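Local coordinates for fucolectin-related protein (Streptococcus pneumoniae, PDB 2WMF) that hydrolyses host carbohydrate antigens, probably of the blood-group type, as the catalytic module of a family 98 glycoside hydrolase, at residues T195-S200 / S232-N237; E384-I389 / A393-K398; R262-Y267 / S501-K506; P43-D48 / E293-T298. All blocks are in the same frame, centred on the assembly; numbering follows the deposited sequence.

In the fold
An eight-stranded parallel beta/alpha barrel frames three of the four contacts. Contact 4 joins its first strand, 39-45, to the end of its last strand, 289-293, and the helix 295-298 that follows, at the C-terminal ends of the strands. Contact 3 lies beside it, about 13 Å between centres, touches it through Tyr267 and Trp504, and ties a barrel loop to the C-terminal part of the chain; the segments of the two alternate in sequence. Contact 1, within the chain spanned by contact 4, sits about 29 Å from it, centre to centre, at the other barrel end. It touches contact 2, on a separate sheet within the span of contact 3, so barrel and C-terminal part meet at both ends.

Contact 1 (T195-S200 / S232-N237); sequences TFFEAS and SGLCDN
Ser200, which packs against Leu234, grips the carbonyl oxygen Phe196 O twice: the amide Ser200 N bonds to it at 2.8 Å as a rung of the helix, and the hydroxyl Ser200 OG donates to it at 2.9 Å. These donors arrive from opposite faces of the carbonyl plane, the hydroxyl lying 36° out of it. Because OG stands anti to the serine's own carbonyl carbon (chi1 -63°), the hydroxyl folds back onto the helix and leaves the methylene to meet the loop, with Ser200 CB 3.5 Å from Leu234 O and 4.2 Å from Leu234 CB. A buried polar group is thereby satisfied within its own helix, and the side chain meets Leu234 mainly through its methylene. The second half of the contact is purely apolar. One branch of Leu234 leans obliquely on the Phe197 ring, Leu234 CD2 lying 3.8 Å from Phe197 CE1. The backbone oxygens Ser200 O and Leu234 O approach to 3.4 Å, but both are acceptors and no bond joins them. Gly233, with its positive phi, belongs to the Schellman motif that ends helix 219-231, and Leu234 follows directly in the loop leading to barrel strand 237-243. Met191 of helix 184-192 touches Phe197, Ser200 and Leu234 alike, while Leu207 of strand 207-212 meets Ser200, so helix 194-203 is packed against the entrance to one barrel strand and the start of another.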
loop_
_atom_site.group_PDB
_atom_site.type_symbol
_atom_site.label_atom_id
_atom_site.label_comp_id
_atom_site.label_asym_id
_atom_site.label_seq_id
_atom_site.Cartn_x
_atom_site.Cartn_y
_atom_site.Cartn_z
ATOM N N THR A 195 -7.315 -17.097 -21.236
ATOM C CA THR A 195 -7.652 -15.803 -21.842
ATOM C C THR A 195 -6.884 -14.665 -21.168
ATOM O O THR A 195 -6.298 -13.806 -21.821
ATOM C CB THR A 195 -9.170 -15.549 -21.840
ATOM O OG1 THR A 195 -9.863 -16.690 -22.400
ATOM C CG2 THR A 195 -9.568 -14.244 -22.662
ATOM N N PHE A 196 -6.902 -14.642 -19.842
ATOM C CA PHE A 196 -6.229 -13.588 -19.100
ATOM C C PHE A 196 -4.704 -13.703 -19.175
ATOM O O PHE A 196 -4.007 -12.683 -19.271
ATOM C CB PHE A 196 -6.720 -13.478 -17.652
ATOM C CG PHE A 196 -6.334 -12.182 -17.035
ATOM C CD1 PHE A 196 -6.989 -11.015 -17.412
ATOM C CD2 PHE A 196 -5.272 -12.076 -16.140
ATOM C CE1 PHE A 196 -6.620 -9.791 -16.909
ATOM C CE2 PHE A 196 -4.885 -10.837 -15.654
ATOM C CZ PHE A 196 -5.571 -9.704 -16.004
ATOM N N PHE A 197 -4.176 -14.926 -19.127
ATOM C CA PHE A 197 -2.730 -15.139 -19.282
ATOM C C PHE A 197 -2.232 -14.610 -20.639
ATOM O O PHE A 197 -1.224 -13.864 -20.711
ATOM C CB PHE A 197 -2.372 -16.598 -19.035
ATOM C CG PHE A 197 -0.909 -16.910 -19.176
ATOM C CD1 PHE A 197 0.036 -16.335 -18.329
ATOM C CD2 PHE A 197 -0.466 -17.837 -20.113
ATOM C CE1 PHE A 197 1.373 -16.644 -18.453
ATOM C CE2 PHE A 197 0.872 -18.157 -20.223
ATOM C CZ PHE A 197 1.788 -17.569 -19.390
ATOM N N GLU A 198 -2.944 -14.956 -21.709
ATOM C CA GLU A 198 -2.631 -14.456 -23.040
ATOM C C GLU A 198 -2.722 -12.917 -23.097
ATOM O O GLU A 198 -1.823 -12.237 -23.650
ATOM C CB GLU A 198 -3.536 -15.090 -24.096
ATOM C CG GLU A 198 -3.506 -14.424 -25.438
ATOM C CD GLU A 198 -2.283 -14.730 -26.258
ATOM O OE1 GLU A 198 -2.156 -14.118 -27.358
ATOM O OE2 GLU A 198 -1.467 -15.589 -25.865
ATOM N N ALA A 199 -3.813 -12.356 -22.577
ATOM C CA ALA A 199 -3.960 -10.874 -22.557
ATOM C C ALA A 199 -2.849 -10.184 -21.766
ATOM O O ALA A 199 -2.400 -9.089 -22.131
ATOM C CB ALA A 199 -5.343 -10.462 -22.049
ATOM N N SER A 200 -2.439 -10.808 -20.661
ATOM C CA SER A 200 -1.351 -10.246 -19.844
ATOM C C SER A 200 -0.016 -10.207 -20.612
ATOM O O SER A 200 0.737 -9.231 -20.571
ATOM C CB SER A 200 -1.198 -11.002 -18.520
ATOM O OG SER A 200 -2.385 -10.843 -17.745
ATOM N N SER A 232 7.763 -11.300 -13.630
ATOM C CA SER A 232 7.602 -12.249 -14.731
ATOM C C SER A 232 7.191 -11.617 -16.069
ATOM O O SER A 232 7.021 -12.335 -17.061
ATOM C CB SER A 232 6.559 -13.311 -14.341
ATOM O OG SER A 232 6.931 -14.069 -13.187
ATOM N N GLY A 233 6.985 -10.301 -16.061
ATOM C CA GLY A 233 6.617 -9.562 -17.271
ATOM C C GLY A 233 5.156 -9.600 -17.633
ATOM O O GLY A 233 4.783 -9.250 -18.766
ATOM N N LEU A 234 4.297 -10.025 -16.718
ATOM C CA LEU A 234 2.855 -10.108 -16.982
ATOM C C LEU A 234 2.081 -8.802 -16.727
ATOM O O LEU A 234 0.965 -8.662 -17.185
ATOM C CB LEU A 234 2.262 -11.261 -16.168
ATOM C CG LEU A 234 2.797 -12.658 -16.518
ATOM C CD1 LEU A 234 2.291 -13.733 -15.541
ATOM C CD2 LEU A 234 2.468 -13.047 -17.978
ATOM N N CYS A 235 2.675 -7.856 -15.988
ATOM C CA CYS A 235 2.093 -6.527 -15.793
ATOM C C CYS A 235 3.275 -5.561 -15.578
ATOM O O CYS A 235 4.300 -5.918 -14.982
ATOM C CB CYS A 235 1.115 -6.516 -14.609
ATOM S SG CYS A 235 1.809 -7.042 -12.991
ATOM N N ASP A 236 3.169 -4.344 -16.086
ATOM C CA ASP A 236 4.343 -3.444 -15.995
ATOM C C ASP A 236 4.471 -2.728 -14.649
ATOM O O ASP A 236 5.490 -2.078 -14.362
ATOM C CB ASP A 236 4.344 -2.435 -17.144
ATOM C CG ASP A 236 4.926 -2.994 -18.436
ATOM O OD1 ASP A 236 4.990 -4.228 -18.564
ATOM O OD2 ASP A 236 5.298 -2.162 -19.318
ATOM N N ASN A 237 3.397 -2.789 -13.872
ATOM C CA ASN A 237 3.342 -2.170 -12.551
ATOM C C ASN A 237 2.505 -3.049 -11.650
ATOM O O ASN A 237 1.574 -3.733 -12.110
ATOM C CB ASN A 237 2.700 -0.769 -12.635
ATOM C CG ASN A 237 3.570 0.204 -13.395
ATOM O OD1 ASN A 237 4.545 0.730 -12.845
ATOM N ND2 ASN A 237 3.246 0.441 -14.700
#

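Contact 2 (E384-I389 / A393-K398); sequences EKISSI and AKILTK
Ile386 on the helix and Ile395 on the strand supply the apolar core of this contact. The gamma methyl of the first meets the end of the second: Ile386 CG2 lies 3.5 Å from Ile395 CD1 and only a little farther from Ile395 CG1, while the branch carbon Ile386 CB also touches Ile395 CD1. The longer arm of Ile395, placed anti to its carbonyl carbon (chi1 -53°), runs out from the strand with an extended second torsion (chi2 174°) and so carries its terminal methyl to the helix surface. Both isoleucines also rest on Trp340 of strand 337-340, and Ile386 reaches Val338 as well, so the pair is part of a larger hydrophobic layer. A polar group borders the contact without bonding across it. Ser387 OG comes within 3.8 Å of Ile395 CD1, a van der Waals approach at the exposed margin; the same hydroxyl makes a weak hydrogen bond to Lys383 O, one turn back in the helix. Backbone bonding serves the sheet, where Lys394 and Leu396 pair with strand 337-340. On the other face of the strand, the side chains of Lys394 and Leu396 touch helix 406-413. Helix 383-389 is the link in a beta-alpha-beta crossover that leads from strand 376-377, past the central strand 337-340, to the parallel strand 394-396, and its packing on that sheet through aliphatic side chains is the hallmark of such a unit.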
loop_
_atom_site.group_PDB
_atom_site.type_symbol
_atom_site.label_atom_id
_atom_site.label_comp_id
_atom_site.label_asym_id
_atom_site.label_seq_id
_atom_site.Cartn_x
_atom_site.Cartn_y
_atom_site.Cartn_z
ATOM N N GLU A 384 12.581 -22.679 -17.590
ATOM C CA GLU A 384 13.599 -22.086 -18.461
ATOM C C GLU A 384 13.497 -20.569 -18.478
ATOM O O GLU A 384 14.517 -19.855 -18.495
ATOM C CB GLU A 384 13.447 -22.590 -19.899
ATOM C CG GLU A 384 14.512 -23.554 -20.342
ATOM C CD GLU A 384 14.325 -25.018 -19.897
ATOM O OE1 GLU A 384 15.361 -25.752 -19.893
ATOM O OE2 GLU A 384 13.182 -25.462 -19.591
ATOM N N LYS A 385 12.261 -20.070 -18.473
ATOM C CA LYS A 385 12.011 -18.626 -18.420
ATOM C C LYS A 385 12.487 -18.006 -17.092
ATOM O O LYS A 385 13.088 -16.920 -17.059
ATOM C CB LYS A 385 10.534 -18.325 -18.651
ATOM C CG LYS A 385 10.207 -16.841 -18.831
ATOM C CD LYS A 385 11.059 -16.189 -19.936
ATOM C CE LYS A 385 10.665 -14.760 -20.215
ATOM N NZ LYS A 385 11.860 -14.063 -20.893
ATOM N N ILE A 386 12.257 -18.721 -15.997
ATOM C CA ILE A 386 12.744 -18.255 -14.691
ATOM C C ILE A 386 14.262 -18.110 -14.689
ATOM O O ILE A 386 14.816 -17.114 -14.196
ATOM C CB ILE A 386 12.273 -19.181 -13.544
ATOM C CG1 ILE A 386 10.747 -19.218 -13.507
ATOM C CG2 ILE A 386 12.868 -18.719 -12.192
ATOM C CD1 ILE A 386 10.157 -20.226 -12.472
ATOM N N SER A 387 14.928 -19.130 -15.235
ATOM C CA SER A 387 16.380 -19.170 -15.312
ATOM C C SER A 387 16.868 -17.984 -16.141
ATOM O O SER A 387 17.889 -17.379 -15.840
ATOM C CB SER A 387 16.839 -20.496 -15.942
ATOM O OG SER A 387 16.525 -21.621 -15.135
ATOM N N SER A 388 16.106 -17.634 -17.166
ATOM C CA SER A 388 16.387 -16.485 -18.011
ATOM C C SER A 388 16.238 -15.143 -17.306
ATOM O O SER A 388 17.065 -14.236 -17.472
ATOM C CB SER A 388 15.465 -16.515 -19.236
ATOM O OG SER A 388 15.770 -15.456 -20.086
ATOM N N ILE A 389 15.188 -15.017 -16.488
ATOM C CA ILE A 389 14.915 -13.767 -15.777
ATOM C C ILE A 389 15.870 -13.605 -14.560
ATOM O O ILE A 389 16.353 -12.511 -14.305
ATOM C CB ILE A 389 13.460 -13.733 -15.275
ATOM C CG1 ILE A 389 12.465 -13.705 -16.448
ATOM C CG2 ILE A 389 13.204 -12.508 -14.407
ATOM C CD1 ILE A 389 11.024 -14.127 -16.066
ATOM N N ALA A 393 19.533 -16.784 -9.311
ATOM C CA ALA A 393 18.671 -17.211 -8.184
ATOM C C ALA A 393 18.492 -18.726 -8.103
ATOM O O ALA A 393 18.384 -19.403 -9.134
ATOM C CB ALA A 393 17.312 -16.545 -8.302
ATOM N N LYS A 394 18.409 -19.253 -6.883
ATOM C CA LYS A 394 17.972 -20.621 -6.683
ATOM C C LYS A 394 16.491 -20.694 -6.950
ATOM O O LYS A 394 15.729 -19.828 -6.487
ATOM C CB LYS A 394 18.236 -21.077 -5.254
ATOM C CG LYS A 394 17.553 -22.411 -4.877
ATOM C CD LYS A 394 18.291 -23.627 -5.448
ATOM C CE LYS A 394 17.810 -24.925 -4.778
ATOM N NZ LYS A 394 18.619 -26.088 -5.262
ATOM N N ILE A 395 16.073 -21.693 -7.718
ATOM C CA ILE A 395 14.642 -21.931 -7.920
ATOM C C ILE A 395 14.153 -23.003 -6.910
ATOM O O ILE A 395 14.506 -24.189 -6.986
ATOM C CB ILE A 395 14.316 -22.326 -9.375
ATOM C CG1 ILE A 395 14.887 -21.302 -10.363
ATOM C CG2 ILE A 395 12.778 -22.517 -9.584
ATOM C CD1 ILE A 395 14.720 -21.718 -11.795
ATOM N N LEU A 396 13.385 -22.567 -5.926
ATOM C CA LEU A 396 12.772 -23.498 -4.941
ATOM C C LEU A 396 11.422 -23.935 -5.473
ATOM O O LEU A 396 10.732 -23.153 -6.106
ATOM C CB LEU A 396 12.595 -22.835 -3.566
ATOM C CG LEU A 396 13.892 -22.605 -2.787
ATOM C CD1 LEU A 396 13.642 -21.727 -1.570
ATOM C CD2 LEU A 396 14.531 -23.946 -2.407
ATOM N N THR A 397 11.071 -25.187 -5.243
ATOM C CA THR A 397 9.728 -25.677 -5.520
ATOM C C THR A 397 9.252 -26.435 -4.272
ATOM O O THR A 397 10.010 -26.607 -3.302
ATOM C CB THR A 397 9.701 -26.633 -6.729
ATOM O OG1 THR A 397 10.294 -27.890 -6.374
ATOM C CG2 THR A 397 10.384 -26.037 -7.972
ATOM N N LYS A 398 7.989 -26.846 -4.265
ATOM C CA LYS A 398 7.438 -27.499 -3.108
ATOM C C LYS A 398 8.163 -28.808 -2.832
ATOM O O LYS A 398 8.215 -29.219 -1.689
ATOM C CB LYS A 398 5.960 -27.784 -3.296
ATOM C CG LYS A 398 5.262 -28.325 -1.997
ATOM C CD LYS A 398 3.757 -28.385 -2.136
ATOM C CE LYS A 398 3.170 -29.204 -1.003
ATOM N NZ LYS A 398 1.743 -29.162 -1.081
#

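Contact 3 (R262-Y267 / S501-K506); sequences RDMRSY and SKSWKK
Met264 pushes its thioether end against the backbone of Lys502 and Ser503, and this is the close-packed part of the contact. Its sulfur sits over the turn, with Met264 SD 3.9 Å from Ser503 N and 4.0 Å from Ser503 CA. A bend at the third torsion (chi3 -77°) swings the methyl aside, so that Met264 CE lies 4.0 Å from Lys502 CB. Glu508 and Leu511 of helix 506-517 enclose the buried thioether further. The opposing surface is the type II turn from Lys502 to Lys505; Ser503 OG is hydrogen-bonded to Ala500 O. Toward solvent the contact loosens: Lys502 crosses Met264 at about a right angle and gives up only the base of its chain, while the rest leads away. Within its own loop, the neighbours of Met264 are held by a salt bridge and an Asx turn. Arg265 grips the Asp263 carboxylate side-on, with Arg265 NE 3.0 Å from Asp263 OD1 and Arg265 NH2 2.8 Å from Asp263 OD2, both on syn lone pairs. The anti lone pair of Asp263 OD1 takes Arg265 N at 2.9 Å. A salt bridge and hydrogen bonds thus shape the 262-267 loop from within, and a backbone bond closes the turn in 501-506. The two segments touch by dispersion, through a polarisable thioether, while polar links such as Tyr267 OH to Glu508 and Arg265 NH1 to Met491 O tie the same regions together nearby.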
loop_
_atom_site.group_PDB
_atom_site.type_symbol
_atom_site.label_atom_id
_atom_site.label_comp_id
_atom_site.label_asym_id
_atom_site.label_seq_id
_atom_site.Cartn_x
_atom_site.Cartn_y
_atom_site.Cartn_z
ATOM N N ARG A 262 -16.474 -4.324 18.044
ATOM C CA ARG A 262 -16.154 -3.553 16.814
ATOM C C ARG A 262 -17.371 -2.803 16.274
ATOM O O ARG A 262 -18.537 -3.176 16.502
ATOM C CB ARG A 262 -15.596 -4.452 15.730
ATOM C CG ARG A 262 -16.655 -5.392 15.132
ATOM C CD ARG A 262 -16.063 -6.355 14.164
ATOM N NE ARG A 262 -17.057 -7.342 13.727
ATOM C CZ ARG A 262 -16.870 -8.217 12.741
ATOM N NH1 ARG A 262 -15.747 -8.235 12.059
ATOM N NH2 ARG A 262 -17.817 -9.082 12.413
ATOM N N ASP A 263 -17.093 -1.748 15.529
ATOM C CA ASP A 263 -18.096 -1.096 14.698
ATOM C C ASP A 263 -17.395 -0.278 13.604
ATOM O O ASP A 263 -16.180 -0.486 13.387
ATOM C CB ASP A 263 -19.192 -0.327 15.507
ATOM C CG ASP A 263 -18.676 0.829 16.346
ATOM O OD1 ASP A 263 -17.743 1.558 15.918
ATOM O OD2 ASP A 263 -19.238 1.016 17.469
ATOM N N MET A 264 -18.125 0.572 12.876
ATOM C CA MET A 264 -17.498 1.333 11.778
ATOM C C MET A 264 -16.321 2.161 12.276
ATOM O O MET A 264 -15.401 2.438 11.509
ATOM C CB MET A 264 -18.492 2.241 11.031
ATOM C CG MET A 264 -19.475 1.488 10.181
ATOM S SD MET A 264 -20.521 2.548 9.182
ATOM C CE MET A 264 -21.654 3.087 10.480
ATOM N N ARG A 265 -16.318 2.541 13.554
ATOM C CA ARG A 265 -15.190 3.298 14.074
ATOM C C ARG A 265 -13.854 2.515 13.924
ATOM O O ARG A 265 -12.767 3.104 13.899
ATOM C CB ARG A 265 -15.482 3.708 15.504
ATOM C CG ARG A 265 -16.560 4.729 15.591
ATOM C CD ARG A 265 -16.909 5.097 17.010
ATOM N NE ARG A 265 -17.670 4.030 17.653
ATOM C CZ ARG A 265 -18.357 4.178 18.795
ATOM N NH1 ARG A 265 -18.301 5.313 19.460
ATOM N NH2 ARG A 265 -19.070 3.167 19.272
ATOM N N SER A 266 -13.941 1.192 13.849
ATOM C CA SER A 266 -12.768 0.350 13.615
ATOM C C SER A 266 -12.053 0.693 12.314
ATOM O O SER A 266 -10.812 0.648 12.244
ATOM C CB SER A 266 -13.138 -1.148 13.691
ATOM O OG SER A 266 -13.728 -1.500 14.949
ATOM N N TYR A 267 -12.793 1.054 11.263
ATOM C CA TYR A 267 -12.082 1.380 10.016
ATOM C C TYR A 267 -11.389 2.743 10.071
ATOM O O TYR A 267 -10.610 3.100 9.167
ATOM C CB TYR A 267 -12.962 1.237 8.774
ATOM C CG TYR A 267 -14.130 2.180 8.572
ATOM C CD1 TYR A 267 -13.982 3.569 8.615
ATOM C CD2 TYR A 267 -15.390 1.671 8.167
ATOM C CE1 TYR A 267 -15.080 4.421 8.361
ATOM C CE2 TYR A 267 -16.481 2.521 7.895
ATOM C CZ TYR A 267 -16.337 3.885 7.996
ATOM O OH TYR A 267 -17.411 4.709 7.673
ATOM N N SER A 501 -23.523 -2.703 9.796
ATOM C CA SER A 501 -24.806 -2.878 9.106
ATOM C C SER A 501 -25.389 -1.521 8.626
ATOM O O SER A 501 -26.312 -1.506 7.798
ATOM C CB SER A 501 -25.818 -3.612 9.970
ATOM O OG SER A 501 -26.172 -2.807 11.050
ATOM N N LYS A 502 -24.846 -0.406 9.139
ATOM C CA LYS A 502 -25.271 0.921 8.712
ATOM C C LYS A 502 -24.305 1.568 7.708
ATOM O O LYS A 502 -24.393 2.786 7.461
ATOM C CB LYS A 502 -25.433 1.836 9.923
ATOM C CG LYS A 502 -26.350 1.306 11.018
ATOM C CD LYS A 502 -27.714 0.994 10.509
ATOM C CE LYS A 502 -28.653 0.589 11.665
ATOM N NZ LYS A 502 -29.890 0.021 11.024
ATOM N N SER A 503 -23.391 0.769 7.150
ATOM C CA SER A 503 -22.605 1.214 5.988
ATOM C C SER A 503 -23.578 1.722 4.909
ATOM O O SER A 503 -24.639 1.113 4.683
ATOM C CB SER A 503 -21.786 0.074 5.366
ATOM O OG SER A 503 -20.788 -0.420 6.214
ATOM N N TRP A 504 -23.252 2.845 4.276
ATOM C CA TRP A 504 -24.066 3.408 3.203
ATOM C C TRP A 504 -25.417 3.980 3.720
ATOM O O TRP A 504 -26.269 4.338 2.901
ATOM C CB TRP A 504 -24.291 2.458 2.004
ATOM C CG TRP A 504 -23.052 1.805 1.483
ATOM C CD1 TRP A 504 -22.784 0.474 1.481
ATOM C CD2 TRP A 504 -21.896 2.445 0.926
ATOM N NE1 TRP A 504 -21.560 0.241 0.953
ATOM C CE2 TRP A 504 -20.977 1.427 0.608
ATOM C CE3 TRP A 504 -21.560 3.770 0.641
ATOM C CZ2 TRP A 504 -19.715 1.695 0.023
ATOM C CZ3 TRP A 504 -20.321 4.030 0.044
ATOM C CH2 TRP A 504 -19.415 3.003 -0.242
ATOM N N LYS A 505 -25.552 4.136 5.037
ATOM C CA LYS A 505 -26.753 4.707 5.673
ATOM C C LYS A 505 -26.419 5.935 6.536
ATOM O O LYS A 505 -25.251 6.300 6.692
ATOM C CB LYS A 505 -27.474 3.615 6.492
ATOM C CG LYS A 505 -27.892 2.407 5.668
ATOM C CD LYS A 505 -28.660 1.393 6.497
ATOM C CE LYS A 505 -29.321 0.287 5.661
ATOM N NZ LYS A 505 -28.399 -0.511 4.771
ATOM N N LYS A 506 -27.447 6.583 7.099
ATOM C CA LYS A 506 -27.280 7.845 7.826
ATOM C C LYS A 506 -26.272 7.787 8.981
ATOM O O LYS A 506 -25.544 8.749 9.230
ATOM C CB LYS A 506 -28.663 8.342 8.357
ATOM C CG LYS A 506 -29.298 7.449 9.416
ATOM C CD LYS A 506 -30.647 8.026 9.921
ATOM C CE LYS A 506 -30.993 7.448 11.294
ATOM N NZ LYS A 506 -32.418 7.096 11.371
#

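Contact 4 (P43-D48 / E293-T298); sequences PLYGND and ECAAYT
Tyr45 and Pro43, two residues apart on the first barrel strand, both bear on the methyl of Ala295. That methyl settles between them, with Ala295 CB 3.8 Å from Tyr45 CE2 and 3.9 Å from Pro43 CG, and it meets the tyrosine ring obliquely. Tyr45 holds its ring anti to the carbonyl carbon (chi1 -63°), with chi2 at -93°, which carries the phenol over to the end of the last barrel strand. There it crosses Glu293 at about a right angle, Tyr45 OH standing 4.0 Å from Glu293 CG. The glutamate chain is extended beyond CG, its carboxylate plane inclined 62° to the ring, and OE2 makes a long, weak ion pair with Lys212. Trp55, edge-to-face, and His79 also meet the tyrosine ring. A cis peptide joins Glu293 to Cys294, at the N-cap position of the short helix 295-298. This is the C-terminal end of the barrel strands, which carries the active site in beta/alpha-barrel glycoside hydrolases. Chemically, small apolar contacts pack the start of helix 295-298 against the first strand, beside the seam between first and last strands, while one water accepts from Ala295 N at 2.9 Å and is also hydrogen-bonded to Tyr45 OH at 2.7 Å, bridging two polar groups that do not meet directly.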
loop_
_atom_site.group_PDB
_atom_site.type_symbol
_atom_site.label_atom_id
_atom_site.label_comp_id
_atom_site.label_asym_id
_atom_site.label_seq_id
_atom_site.Cartn_x
_atom_site.Cartn_y
_atom_site.Cartn_z
ATOM N N PRO A 43 -10.279 7.809 -3.809
ATOM C CA PRO A 43 -11.597 7.440 -4.279
ATOM C C PRO A 43 -12.790 8.296 -3.839
ATOM O O PRO A 43 -12.840 8.791 -2.688
ATOM C CB PRO A 43 -11.779 6.034 -3.705
ATOM C CG PRO A 43 -11.062 6.112 -2.408
ATOM C CD PRO A 43 -9.956 7.118 -2.540
ATOM N N LEU A 44 -13.726 8.451 -4.774
ATOM C CA LEU A 44 -15.086 8.978 -4.526
ATOM C C LEU A 44 -16.138 7.878 -4.847
ATOM O O LEU A 44 -15.936 6.986 -5.680
ATOM C CB LEU A 44 -15.334 10.201 -5.434
ATOM C CG LEU A 44 -14.489 11.456 -5.133
ATOM C CD1 LEU A 44 -14.638 12.504 -6.300
ATOM C CD2 LEU A 44 -14.752 12.114 -3.706
ATOM N N TYR A 45 -17.300 7.991 -4.204
ATOM C CA TYR A 45 -18.328 6.941 -4.198
ATOM C C TYR A 45 -19.695 7.532 -4.547
ATOM O O TYR A 45 -20.095 8.564 -3.996
ATOM C CB TYR A 45 -18.377 6.242 -2.832
ATOM C CG TYR A 45 -17.075 5.552 -2.550
ATOM C CD1 TYR A 45 -16.872 4.235 -2.881
ATOM C CD2 TYR A 45 -16.024 6.251 -1.987
ATOM C CE1 TYR A 45 -15.642 3.621 -2.653
ATOM C CE2 TYR A 45 -14.785 5.655 -1.762
ATOM C CZ TYR A 45 -14.604 4.329 -2.106
ATOM O OH TYR A 45 -13.379 3.714 -1.877
ATOM N N GLY A 46 -20.412 6.858 -5.449
ATOM C CA GLY A 46 -21.735 7.279 -5.853
ATOM C C GLY A 46 -22.762 7.214 -4.745
ATOM O O GLY A 46 -22.742 6.329 -3.907
ATOM N N ASN A 47 -23.613 8.223 -4.706
ATOM C CA ASN A 47 -24.848 8.210 -3.917
ATOM C C ASN A 47 -26.019 8.169 -4.892
ATOM O O ASN A 47 -25.990 8.821 -5.928
ATOM C CB ASN A 47 -24.937 9.477 -3.043
ATOM C CG ASN A 47 -25.973 9.350 -1.898
ATOM O OD1 ASN A 47 -26.442 8.259 -1.592
ATOM N ND2 ASN A 47 -26.302 10.459 -1.263
ATOM N N ASP A 48 -27.069 7.446 -4.545
ATOM C CA ASP A 48 -28.274 7.371 -5.415
ATOM C C ASP A 48 -29.239 8.496 -5.039
ATOM O O ASP A 48 -30.470 8.313 -5.012
ATOM C CB ASP A 48 -28.929 5.983 -5.316
ATOM C CG ASP A 48 -29.312 5.589 -3.901
ATOM O OD1 ASP A 48 -28.915 6.244 -2.903
ATOM O OD2 ASP A 48 -30.084 4.617 -3.786
ATOM N N GLU A 293 -8.719 2.274 1.238
ATOM C CA GLU A 293 -10.027 2.354 1.889
ATOM C C GLU A 293 -9.763 2.298 3.390
ATOM O O GLU A 293 -8.675 1.954 3.796
ATOM C CB GLU A 293 -10.891 1.134 1.504
ATOM C CG GLU A 293 -11.215 0.985 0.051
ATOM C CD GLU A 293 -12.227 -0.148 -0.260
ATOM O OE1 GLU A 293 -13.177 -0.360 0.547
ATOM O OE2 GLU A 293 -12.060 -0.821 -1.309
ATOM N N CYS A 294 -10.739 2.615 4.238
ATOM C CA CYS A 294 -12.017 3.295 3.928
ATOM C C CYS A 294 -11.829 4.826 3.898
ATOM O O CYS A 294 -11.327 5.421 4.866
ATOM C CB CYS A 294 -13.023 2.974 5.016
ATOM S SG CYS A 294 -14.616 3.854 4.853
ATOM N N ALA A 295 -12.256 5.436 2.781
ATOM C CA ALA A 295 -11.998 6.836 2.428
ATOM C C ALA A 295 -12.519 7.844 3.417
ATOM O O ALA A 295 -11.994 8.946 3.501
ATOM C CB ALA A 295 -12.585 7.131 1.026
ATOM N N ALA A 296 -13.513 7.445 4.231
ATOM C CA ALA A 296 -13.945 8.324 5.306
ATOM C C ALA A 296 -12.837 8.612 6.293
ATOM O O ALA A 296 -12.830 9.695 6.925
ATOM C CB ALA A 296 -15.218 7.798 6.047
ATOM N N TYR A 297 -11.960 7.624 6.482
ATOM C CA TYR A 297 -10.764 7.782 7.282
ATOM C C TYR A 297 -9.528 8.147 6.471
ATOM O O TYR A 297 -8.776 9.022 6.850
ATOM C CB TYR A 297 -10.474 6.477 8.014
ATOM C CG TYR A 297 -9.251 6.493 8.917
ATOM C CD1 TYR A 297 -9.072 7.469 9.878
ATOM C CD2 TYR A 297 -8.284 5.472 8.840
ATOM C CE1 TYR A 297 -8.015 7.443 10.735
ATOM C CE2 TYR A 297 -7.218 5.442 9.696
ATOM C CZ TYR A 297 -7.052 6.419 10.640
ATOM O OH TYR A 297 -5.977 6.406 11.532
ATOM N N THR A 298 -9.348 7.454 5.363
ATOM C CA THR A 298 -8.085 7.515 4.597
ATOM C C THR A 298 -8.022 8.686 3.590
ATOM O O THR A 298 -6.949 8.913 3.021
ATOM C CB THR A 298 -7.779 6.176 3.861
ATOM O OG1 THR A 298 -8.869 5.802 3.017
ATOM C CG2 THR A 298 -7.542 5.020 4.845
HETATM O O HOH W 1 -13.368 3.654 0.843
#